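Local coordinates for decapping nuclease RAI1 (Candida albicans, PDB 5BUD), which removes the NAD cap from the 5' ends of RNAs using divalent metal ions, and binds and stimulates the exoribonuclease RAT1, at residues L23-D37 with N74-Y88. Residues are numbered along the deposited sequence; the frame is centred on the assembly and turned at random.
Sequences LFSYARDIDGKYVYD and NLADFNSLLKAIIKY
F24, Y26, Y34 and Y36 project from a beta hairpin onto helix 78-88; the axes of this helix and strand 23-28 pass 9.3 Å apart at closest approach, with 136° between their N-to-C directions. S80 and A84, one helical turn apart, give the rings their footing. S80 CB lies over the Y34 ring, 3.5 Å from its centroid in a CH-pi contact, and S80 OG sits over the centre of that same face; R28 CG covers the opposite one. The A84 methyl sits over a face of Y26, 4.1 Å from the ring centroid, and A84 CB also meets F24 CE2 at 3.6 Å. Y36 lies across K83, whose CG covers one of its faces, with S80 O at the ring edge and the Y36 OH approaching S80 CB. At the far end, chi1 of 61° turns the F24 ring toward Y88: F24 CD1 lies over a face of the tyrosine, 3.4 Å from Y88 CG, with the ring planes 32° apart, and F24 CZ reaches I85 CG1. One water joins L23 O to Y88 OH; a second links Y26 OH to S80 OG and to the O of the N-cap residue D77. Just before the helix, R28 grips N74 end-on: R28 NH1 and NH2 both donate to N74 OD1, each at 2.9 Å, NH1 in the amide carbonyl plane and NH2 from above it. R28 NE is bonded to Y203 O. The hairpin closes in a type I turn, D29 to G32, and strand 21-28 pairs antiparallel with strand 205-214, with a classic bulge at L23 and F24 opposite V209. A helix thus packs against an edge hairpin of the PD-(D/E)XK nuclease fold of the Rai1/DXO family, with the R28 side chain about 8 Å from a bound manganese ion.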
ATOM      1  N   LEU A  23      -1.812  13.954  -7.241  1.00 29.70           N
ATOM      2  CA  LEU A  23      -0.991  15.140  -7.478  1.00 28.44           C
ATOM      3  C   LEU A  23      -0.069  14.881  -8.657  1.00 27.74           C
ATOM      4  O   LEU A  23      -0.016  15.683  -9.586  1.00 27.64           O
ATOM      5  CB  LEU A  23      -0.169  15.486  -6.225  1.00 28.83           C
ATOM      6  CG  LEU A  23      -0.968  15.747  -4.932  1.00 31.47           C
ATOM      7  CD1 LEU A  23      -0.051  16.087  -3.755  1.00 31.53           C
ATOM      8  CD2 LEU A  23      -2.010  16.843  -5.135  1.00 33.82           C
ATOM      9  N   PHE A  24       0.669  13.774  -8.610  1.00 26.28           N
ATOM     10  CA  PHE A  24       1.534  13.367  -9.702  1.00 26.63           C
ATOM     11  C   PHE A  24       1.822  11.882  -9.561  1.00 26.70           C
ATOM     12  O   PHE A  24       1.312  11.240  -8.641  1.00 26.79           O
ATOM     13  CB  PHE A  24       2.862  14.172  -9.675  1.00 26.73           C
ATOM     14  CG  PHE A  24       3.660  13.980  -8.404  1.00 25.47           C
ATOM     15  CD1 PHE A  24       3.463  14.801  -7.328  1.00 24.34           C
ATOM     16  CD2 PHE A  24       4.572  12.954  -8.295  1.00 26.15           C
ATOM     17  CE1 PHE A  24       4.151  14.616  -6.159  1.00 25.40           C
ATOM     18  CE2 PHE A  24       5.292  12.764  -7.124  1.00 26.55           C
ATOM     19  CZ  PHE A  24       5.072  13.589  -6.051  1.00 25.91           C
ATOM     20  N   SER A  25       2.662  11.357 -10.457  1.00 24.53           N
ATOM     21  CA  SER A  25       3.117   9.997 -10.412  1.00 24.54           C
ATOM     22  C   SER A  25       4.582   9.907 -10.773  1.00 26.36           C
ATOM     23  O   SER A  25       5.150  10.845 -11.319  1.00 24.86           O
ATOM     24  CB  SER A  25       2.341   9.155 -11.408  1.00 26.90           C
ATOM     25  OG  SER A  25       2.449   9.723 -12.691  1.00 27.87           O
ATOM     26  N   TYR A  26       5.155   8.744 -10.500  1.00 25.04           N
ATOM     27  CA  TYR A  26       6.494   8.406 -10.911  1.00 25.69           C
ATOM     28  C   TYR A  26       6.518   6.881 -10.996  1.00 27.07           C
ATOM     29  O   TYR A  26       5.477   6.244 -10.782  1.00 24.60           O
ATOM     30  CB  TYR A  26       7.529   9.013  -9.944  1.00 25.42           C
ATOM     31  CG  TYR A  26       7.536   8.541  -8.514  1.00 25.07           C
ATOM     32  CD1 TYR A  26       6.549   8.918  -7.625  1.00 25.62           C
ATOM     33  CD2 TYR A  26       8.562   7.747  -8.032  1.00 26.36           C
ATOM     34  CE1 TYR A  26       6.557   8.508  -6.297  1.00 24.95           C
ATOM     35  CE2 TYR A  26       8.583   7.324  -6.714  1.00 26.10           C
ATOM     36  CZ  TYR A  26       7.573   7.708  -5.846  1.00 25.34           C
ATOM     37  OH  TYR A  26       7.624   7.272  -4.545  1.00 22.89           O
ATOM     38  N   ALA A  27       7.670   6.289 -11.311  1.00 23.95           N
ATOM     39  CA  ALA A  27       7.712   4.891 -11.634  1.00 26.09           C
ATOM     40  C   ALA A  27       9.041   4.284 -11.232  1.00 29.09           C
ATOM     41  O   ALA A  27      10.006   5.015 -10.963  1.00 31.52           O
ATOM     42  CB  ALA A  27       7.464   4.716 -13.137  1.00 25.88           C
ATOM     43  N   ARG A  28       9.080   2.958 -11.171  1.00 28.49           N
ATOM     44  CA  ARG A  28      10.332   2.216 -11.053  1.00 30.48           C
ATOM     45  C   ARG A  28      10.469   1.313 -12.263  1.00 31.56           C
ATOM     46  O   ARG A  28       9.521   0.604 -12.604  1.00 28.98           O
ATOM     47  CB  ARG A  28      10.348   1.388  -9.788  1.00 29.52           C
ATOM     48  CG  ARG A  28      11.747   0.981  -9.364  1.00 31.21           C
ATOM     49  CD  ARG A  28      11.722   0.405  -7.963  1.00 31.14           C
ATOM     50  NE  ARG A  28      11.058  -0.891  -7.962  1.00 31.33           N
ATOM     51  CZ  ARG A  28      10.873  -1.634  -6.888  1.00 29.37           C
ATOM     52  NH1 ARG A  28      11.332  -1.233  -5.714  1.00 28.82           N
ATOM     53  NH2 ARG A  28      10.241  -2.788  -6.991  1.00 30.87           N
ATOM     54  N   ASP A  29      11.623   1.345 -12.932  1.00 31.75           N
ATOM     55  CA  ASP A  29      11.812   0.536 -14.141  1.00 30.53           C
ATOM     56  C   ASP A  29      12.256  -0.874 -13.811  1.00 28.51           C
ATOM     57  O   ASP A  29      12.438  -1.233 -12.646  1.00 28.60           O
ATOM     58  CB  ASP A  29      12.703   1.243 -15.198  1.00 31.13           C
ATOM     59  CG  ASP A  29      14.199   1.268 -14.846  1.00 32.16           C
ATOM     60  OD1 ASP A  29      14.679   0.480 -14.008  1.00 31.13           O
ATOM     61  OD2 ASP A  29      14.896   2.105 -15.459  1.00 37.32           O
ATOM     62  N   ILE A  30      12.427  -1.685 -14.844  1.00 29.78           N
ATOM     63  CA  ILE A  30      12.717  -3.115 -14.670  1.00 31.65           C
ATOM     64  C   ILE A  30      14.084  -3.423 -14.015  1.00 31.28           C
ATOM     65  O   ILE A  30      14.337  -4.558 -13.530  1.00 26.63           O
ATOM     66  CB  ILE A  30      12.538  -3.847 -16.016  1.00 35.59           C
ATOM     67  CG1 ILE A  30      12.460  -5.365 -15.804  1.00 37.94           C
ATOM     68  CG2 ILE A  30      13.631  -3.448 -17.016  1.00 36.11           C
ATOM     69  CD1 ILE A  30      11.948  -6.122 -17.005  1.00 40.31           C
ATOM     70  N   ASP A  31      14.946  -2.405 -13.968  1.00 33.34           N
ATOM     71  CA  ASP A  31      16.261  -2.533 -13.329  1.00 36.93           C
ATOM     72  C   ASP A  31      16.243  -1.986 -11.908  1.00 41.11           C
ATOM     73  O   ASP A  31      17.256  -2.026 -11.230  1.00 41.81           O
ATOM     74  CB  ASP A  31      17.326  -1.783 -14.146  1.00 37.39           C
ATOM     75  CG  ASP A  31      17.373  -2.223 -15.593  1.00 36.74           C
ATOM     76  OD1 ASP A  31      17.426  -3.439 -15.846  1.00 39.49           O
ATOM     77  OD2 ASP A  31      17.366  -1.349 -16.490  1.00 42.85           O
ATOM     78  N   GLY A  32      15.098  -1.454 -11.463  1.00 38.22           N
ATOM     79  CA  GLY A  32      14.976  -0.919 -10.117  1.00 36.95           C
ATOM     80  C   GLY A  32      15.316   0.557  -9.992  1.00 35.55           C
ATOM     81  O   GLY A  32      15.436   1.062  -8.896  1.00 35.90           O
ATOM     82  N   LYS A  33      15.432   1.257 -11.109  1.00 37.28           N
ATOM     83  CA  LYS A  33      15.756   2.676 -11.089  1.00 38.89           C
ATOM     84  C   LYS A  33      14.483   3.478 -11.264  1.00 37.14           C
ATOM     85  O   LYS A  33      13.635   3.116 -12.079  1.00 29.93           O
ATOM     86  CB  LYS A  33      16.722   3.037 -12.219  1.00 45.25           C
ATOM     87  CG  LYS A  33      17.761   1.970 -12.582  1.00 50.59           C
ATOM     88  CD  LYS A  33      18.772   1.652 -11.477  1.00 55.57           C
ATOM     89  CE  LYS A  33      20.053   1.044 -12.059  1.00 58.82           C
ATOM     90  NZ  LYS A  33      21.094   0.720 -11.044  1.00 61.17           N
ATOM     91  N   TYR A  34      14.371   4.587 -10.535  1.00 35.08           N
ATOM     92  CA  TYR A  34      13.177   5.428 -10.593  1.00 35.95           C
ATOM     93  C   TYR A  34      13.169   6.357 -11.797  1.00 39.33           C
ATOM     94  O   TYR A  34      14.223   6.788 -12.285  1.00 40.36           O
ATOM     95  CB  TYR A  34      13.019   6.214  -9.286  1.00 35.42           C
ATOM     96  CG  TYR A  34      12.714   5.285  -8.151  1.00 33.48           C
ATOM     97  CD1 TYR A  34      11.399   4.985  -7.816  1.00 34.28           C
ATOM     98  CD2 TYR A  34      13.731   4.643  -7.456  1.00 34.45           C
ATOM     99  CE1 TYR A  34      11.110   4.097  -6.800  1.00 34.44           C
ATOM    100  CE2 TYR A  34      13.453   3.757  -6.437  1.00 32.86           C
ATOM    101  CZ  TYR A  34      12.139   3.488  -6.110  1.00 33.52           C
ATOM    102  OH  TYR A  34      11.832   2.605  -5.106  1.00 33.91           O
ATOM    103  N   VAL A  35      11.962   6.659 -12.258  1.00 36.42           N
ATOM    104  CA  VAL A  35      11.713   7.393 -13.481  1.00 36.14           C
ATOM    105  C   VAL A  35      10.740   8.515 -13.159  1.00 34.83           C
ATOM    106  O   VAL A  35       9.707   8.259 -12.563  1.00 35.23           O
ATOM    107  CB  VAL A  35      11.032   6.474 -14.506  1.00 38.62           C
ATOM    108  CG1 VAL A  35      10.561   7.273 -15.713  1.00 37.32           C
ATOM    109  CG2 VAL A  35      11.959   5.327 -14.894  1.00 40.43           C
ATOM    110  N   TYR A  36      11.045   9.748 -13.556  1.00 32.13           N
ATOM    111  CA  TYR A  36      10.238  10.896 -13.113  1.00 32.61           C
ATOM    112  C   TYR A  36       9.543  11.644 -14.249  1.00 34.16           C
ATOM    113  O   TYR A  36       8.560  12.358 -14.016  1.00 31.51           O
ATOM    114  CB  TYR A  36      11.077  11.851 -12.243  1.00 31.43           C
ATOM    115  CG  TYR A  36      11.814  11.150 -11.117  1.00 31.54           C
ATOM    116  CD1 TYR A  36      13.134  10.710 -11.273  1.00 31.40           C
ATOM    117  CD2 TYR A  36      11.201  10.941  -9.885  1.00 27.21           C
ATOM    118  CE1 TYR A  36      13.800  10.064 -10.232  1.00 29.39           C
ATOM    119  CE2 TYR A  36      11.845  10.290  -8.861  1.00 26.65           C
ATOM    120  CZ  TYR A  36      13.138   9.848  -9.023  1.00 28.67           C
ATOM    121  OH  TYR A  36      13.749   9.200  -7.958  1.00 27.27           O
ATOM    122  N   ASP A  37      10.020  11.447 -15.472  1.00 37.37           N
ATOM    123  CA  ASP A  37       9.423  12.063 -16.664  1.00 39.53           C
ATOM    124  C   ASP A  37       8.549  11.034 -17.381  1.00 38.32           C
ATOM    125  O   ASP A  37       8.866   9.843 -17.412  1.00 34.65           O
ATOM    126  CB  ASP A  37      10.534  12.548 -17.601  1.00 42.39           C
ATOM    127  CG  ASP A  37      11.420  13.598 -16.961  1.00 44.77           C
ATOM    128  OD1 ASP A  37      10.983  14.762 -16.834  1.00 49.32           O
ATOM    129  OD2 ASP A  37      12.551  13.252 -16.575  1.00 45.61           O
ATOM    130  N   ASN A  74      13.706  -3.420  -1.783  1.00 34.84           N
ATOM    131  CA  ASN A  74      12.297  -3.183  -2.137  1.00 32.54           C
ATOM    132  C   ASN A  74      11.520  -2.491  -1.026  1.00 32.65           C
ATOM    133  O   ASN A  74      10.291  -2.509  -1.002  1.00 31.74           O
ATOM    134  CB  ASN A  74      11.614  -4.528  -2.475  1.00 33.84           C
ATOM    135  CG  ASN A  74      10.392  -4.358  -3.340  1.00 32.24           C
ATOM    136  OD1 ASN A  74      10.295  -3.408  -4.112  1.00 34.42           O
ATOM    137  ND2 ASN A  74       9.450  -5.275  -3.221  1.00 35.64           N
ATOM    138  N   LEU A  75      12.236  -1.878  -0.097  1.00 34.27           N
ATOM    139  CA  LEU A  75      11.600  -1.123   0.977  1.00 34.23           C
ATOM    140  C   LEU A  75      11.060   0.170   0.372  1.00 32.19           C
ATOM    141  O   LEU A  75      11.563   0.635  -0.657  1.00 29.77           O
ATOM    142  CB  LEU A  75      12.629  -0.856   2.083  1.00 35.99           C
ATOM    143  CG  LEU A  75      13.243  -2.139   2.682  1.00 38.77           C
ATOM    144  CD1 LEU A  75      14.292  -1.814   3.735  1.00 39.60           C
ATOM    145  CD2 LEU A  75      12.159  -3.050   3.254  1.00 40.75           C
ATOM    146  N   ALA A  76      10.037   0.758   0.978  1.00 28.09           N
ATOM    147  CA  ALA A  76       9.594   2.072   0.547  1.00 28.58           C
ATOM    148  C   ALA A  76      10.787   3.055   0.595  1.00 28.42           C
ATOM    149  O   ALA A  76      11.528   3.118   1.576  1.00 28.87           O
ATOM    150  CB  ALA A  76       8.448   2.576   1.392  1.00 27.30           C
ATOM    151  N   ASP A  77      10.931   3.816  -0.484  1.00 29.55           N
ATOM    152  CA  ASP A  77      12.121   4.617  -0.736  1.00 29.16           C
ATOM    153  C   ASP A  77      11.836   6.099  -0.610  1.00 26.61           C
ATOM    154  O   ASP A  77      11.354   6.720  -1.533  1.00 25.57           O
ATOM    155  CB  ASP A  77      12.631   4.306  -2.132  1.00 29.89           C
ATOM    156  CG  ASP A  77      13.938   5.001  -2.433  1.00 32.05           C
ATOM    157  OD1 ASP A  77      14.590   5.439  -1.494  1.00 34.97           O
ATOM    158  OD2 ASP A  77      14.300   5.109  -3.605  1.00 36.77           O
ATOM    159  N   PHE A  78      12.131   6.683   0.537  1.00 26.18           N
ATOM    160  CA  PHE A  78      11.898   8.121   0.675  1.00 25.44           C
ATOM    161  C   PHE A  78      12.748   9.003  -0.220  1.00 25.45           C
ATOM    162  O   PHE A  78      12.290  10.077  -0.656  1.00 25.64           O
ATOM    163  CB  PHE A  78      11.971   8.577   2.137  1.00 26.68           C
ATOM    164  CG  PHE A  78      10.658   9.072   2.674  1.00 25.64           C
ATOM    165  CD1 PHE A  78      10.183  10.315   2.311  1.00 25.54           C
ATOM    166  CD2 PHE A  78       9.902   8.307   3.522  1.00 26.81           C
ATOM    167  CE1 PHE A  78       8.966  10.786   2.784  1.00 25.94           C
ATOM    168  CE2 PHE A  78       8.694   8.777   4.019  1.00 24.38           C
ATOM    169  CZ  PHE A  78       8.229  10.008   3.642  1.00 25.26           C
ATOM    170  N   ASN A  79      13.988   8.594  -0.483  1.00 27.72           N
ATOM    171  CA  ASN A  79      14.856   9.349  -1.420  1.00 29.24           C
ATOM    172  C   ASN A  79      14.136   9.646  -2.707  1.00 26.55           C
ATOM    173  O   ASN A  79      14.023  10.807  -3.116  1.00 28.53           O
ATOM    174  CB  ASN A  79      16.130   8.570  -1.735  1.00 34.75           C
ATOM    175  CG  ASN A  79      17.159   9.402  -2.470  1.00 43.30           C
ATOM    176  OD1 ASN A  79      17.097   9.550  -3.693  1.00 48.50           O
ATOM    177  ND2 ASN A  79      18.127   9.947  -1.731  1.00 47.82           N
ATOM    178  N   SER A  80      13.636   8.599  -3.351  1.00 25.99           N
ATOM    179  CA  SER A  80      12.980   8.747  -4.643  1.00 26.69           C
ATOM    180  C   SER A  80      11.671   9.511  -4.529  1.00 25.81           C
ATOM    181  O   SER A  80      11.365  10.327  -5.386  1.00 26.28           O
ATOM    182  CB  SER A  80      12.806   7.396  -5.359  1.00 27.48           C
ATOM    183  OG  SER A  80      11.934   6.512  -4.670  1.00 29.53           O
ATOM    184  N   LEU A  81      10.930   9.321  -3.440  1.00 26.01           N
ATOM    185  CA  LEU A  81       9.693  10.052  -3.283  1.00 23.84           C
ATOM    186  C   LEU A  81      10.001  11.542  -3.146  1.00 24.97           C
ATOM    187  O   LEU A  81       9.358  12.359  -3.769  1.00 25.94           O
ATOM    188  CB  LEU A  81       8.900   9.542  -2.072  1.00 22.84           C
ATOM    189  CG  LEU A  81       7.648  10.352  -1.659  1.00 23.34           C
ATOM    190  CD1 LEU A  81       6.643  10.506  -2.794  1.00 23.34           C
ATOM    191  CD2 LEU A  81       6.984   9.704  -0.450  1.00 21.88           C
ATOM    192  N   LEU A  82      10.999  11.902  -2.339  1.00 25.32           N
ATOM    193  CA  LEU A  82      11.351  13.335  -2.196  1.00 26.06           C
ATOM    194  C   LEU A  82      11.823  13.950  -3.503  1.00 25.54           C
ATOM    195  O   LEU A  82      11.551  15.127  -3.761  1.00 25.86           O
ATOM    196  CB  LEU A  82      12.404  13.571  -1.102  1.00 25.21           C
ATOM    197  CG  LEU A  82      11.942  13.216   0.313  1.00 26.47           C
ATOM    198  CD1 LEU A  82      13.097  13.397   1.276  1.00 26.25           C
ATOM    199  CD2 LEU A  82      10.673  13.972   0.772  1.00 24.70           C
ATOM    200  N   LYS A  83      12.507  13.158  -4.320  1.00 26.98           N
ATOM    201  CA  LYS A  83      13.039  13.650  -5.600  1.00 29.75           C
ATOM    202  C   LYS A  83      11.893  13.939  -6.540  1.00 30.06           C
ATOM    203  O   LYS A  83      11.890  14.966  -7.268  1.00 27.51           O
ATOM    204  CB  LYS A  83      14.023  12.655  -6.191  1.00 31.46           C
ATOM    205  CG  LYS A  83      14.539  13.019  -7.570  1.00 38.41           C
ATOM    206  CD  LYS A  83      16.052  12.918  -7.675  1.00 43.41           C
ATOM    207  CE  LYS A  83      16.556  13.289  -9.063  1.00 44.79           C
ATOM    208  NZ  LYS A  83      16.815  12.056  -9.832  1.00 45.43           N
ATOM    209  N   ALA A  84      10.900  13.043  -6.511  1.00 29.66           N
ATOM    210  CA  ALA A  84       9.659  13.238  -7.253  1.00 28.34           C
ATOM    211  C   ALA A  84       8.944  14.469  -6.752  1.00 27.04           C
ATOM    212  O   ALA A  84       8.483  15.272  -7.554  1.00 27.92           O
ATOM    213  CB  ALA A  84       8.761  12.003  -7.119  1.00 29.35           C
ATOM    214  N   ILE A  85       8.859  14.634  -5.432  1.00 26.21           N
ATOM    215  CA  ILE A  85       8.237  15.838  -4.824  1.00 27.24           C
ATOM    216  C   ILE A  85       8.956  17.159  -5.233  1.00 29.13           C
ATOM    217  O   ILE A  85       8.299  18.142  -5.553  1.00 27.21           O
ATOM    218  CB  ILE A  85       8.155  15.700  -3.286  1.00 26.95           C
ATOM    219  CG1 ILE A  85       7.023  14.706  -2.907  1.00 25.86           C
ATOM    220  CG2 ILE A  85       7.899  17.035  -2.621  1.00 27.08           C
ATOM    221  CD1 ILE A  85       6.945  14.329  -1.434  1.00 24.72           C
ATOM    222  N   ILE A  86      10.294  17.168  -5.242  1.00 29.41           N
ATOM    223  CA  ILE A  86      11.060  18.373  -5.673  1.00 30.35           C
ATOM    224  C   ILE A  86      10.706  18.733  -7.130  1.00 28.79           C
ATOM    225  O   ILE A  86      10.406  19.872  -7.433  1.00 27.20           O
ATOM    226  CB  ILE A  86      12.595  18.169  -5.546  1.00 31.65           C
ATOM    227  CG1 ILE A  86      12.996  18.019  -4.069  1.00 31.89           C
ATOM    228  CG2 ILE A  86      13.346  19.346  -6.182  1.00 32.70           C
ATOM    229  CD1 ILE A  86      14.327  17.312  -3.856  1.00 33.44           C
ATOM    230  N   LYS A  87      10.686  17.741  -8.010  1.00 30.30           N
ATOM    231  CA  LYS A  87      10.261  17.965  -9.397  1.00 31.16           C
ATOM    232  C   LYS A  87       8.884  18.610  -9.508  1.00 32.57           C
ATOM    233  O   LYS A  87       8.705  19.603 -10.247  1.00 31.23           O
ATOM    234  CB  LYS A  87      10.284  16.664 -10.172  1.00 32.74           C
ATOM    235  CG  LYS A  87      10.048  16.834 -11.660  1.00 36.28           C
ATOM    236  CD  LYS A  87      10.424  15.567 -12.423  1.00 40.48           C
ATOM    237  CE  LYS A  87      10.125  15.704 -13.908  1.00 42.54           C
ATOM    238  NZ  LYS A  87       8.691  16.024 -14.122  1.00 46.26           N
ATOM    239  N   TYR A  88       7.904  18.063  -8.772  1.00 30.12           N
ATOM    240  CA  TYR A  88       6.540  18.576  -8.822  1.00 27.69           C
ATOM    241  C   TYR A  88       6.470  19.961  -8.249  1.00 28.82           C
ATOM    242  O   TYR A  88       5.866  20.850  -8.829  1.00 28.93           O
ATOM    243  CB  TYR A  88       5.580  17.648  -8.042  1.00 29.79           C
ATOM    244  CG  TYR A  88       4.126  18.115  -7.989  1.00 30.23           C
ATOM    245  CD1 TYR A  88       3.306  18.062  -9.120  1.00 31.94           C
ATOM    246  CD2 TYR A  88       3.565  18.566  -6.800  1.00 32.07           C
ATOM    247  CE1 TYR A  88       1.976  18.482  -9.068  1.00 31.16           C
ATOM    248  CE2 TYR A  88       2.239  18.981  -6.732  1.00 32.38           C
ATOM    249  CZ  TYR A  88       1.454  18.943  -7.864  1.00 32.84           C
ATOM    250  OH  TYR A  88       0.148  19.353  -7.766  1.00 33.86           O
TER
HETATM  251  O   HOH W   1      -1.411  18.019  -9.701  1.00 35.07           O
HETATM  252  O   HOH W   2       9.663   5.831  -3.655  1.00 23.63           O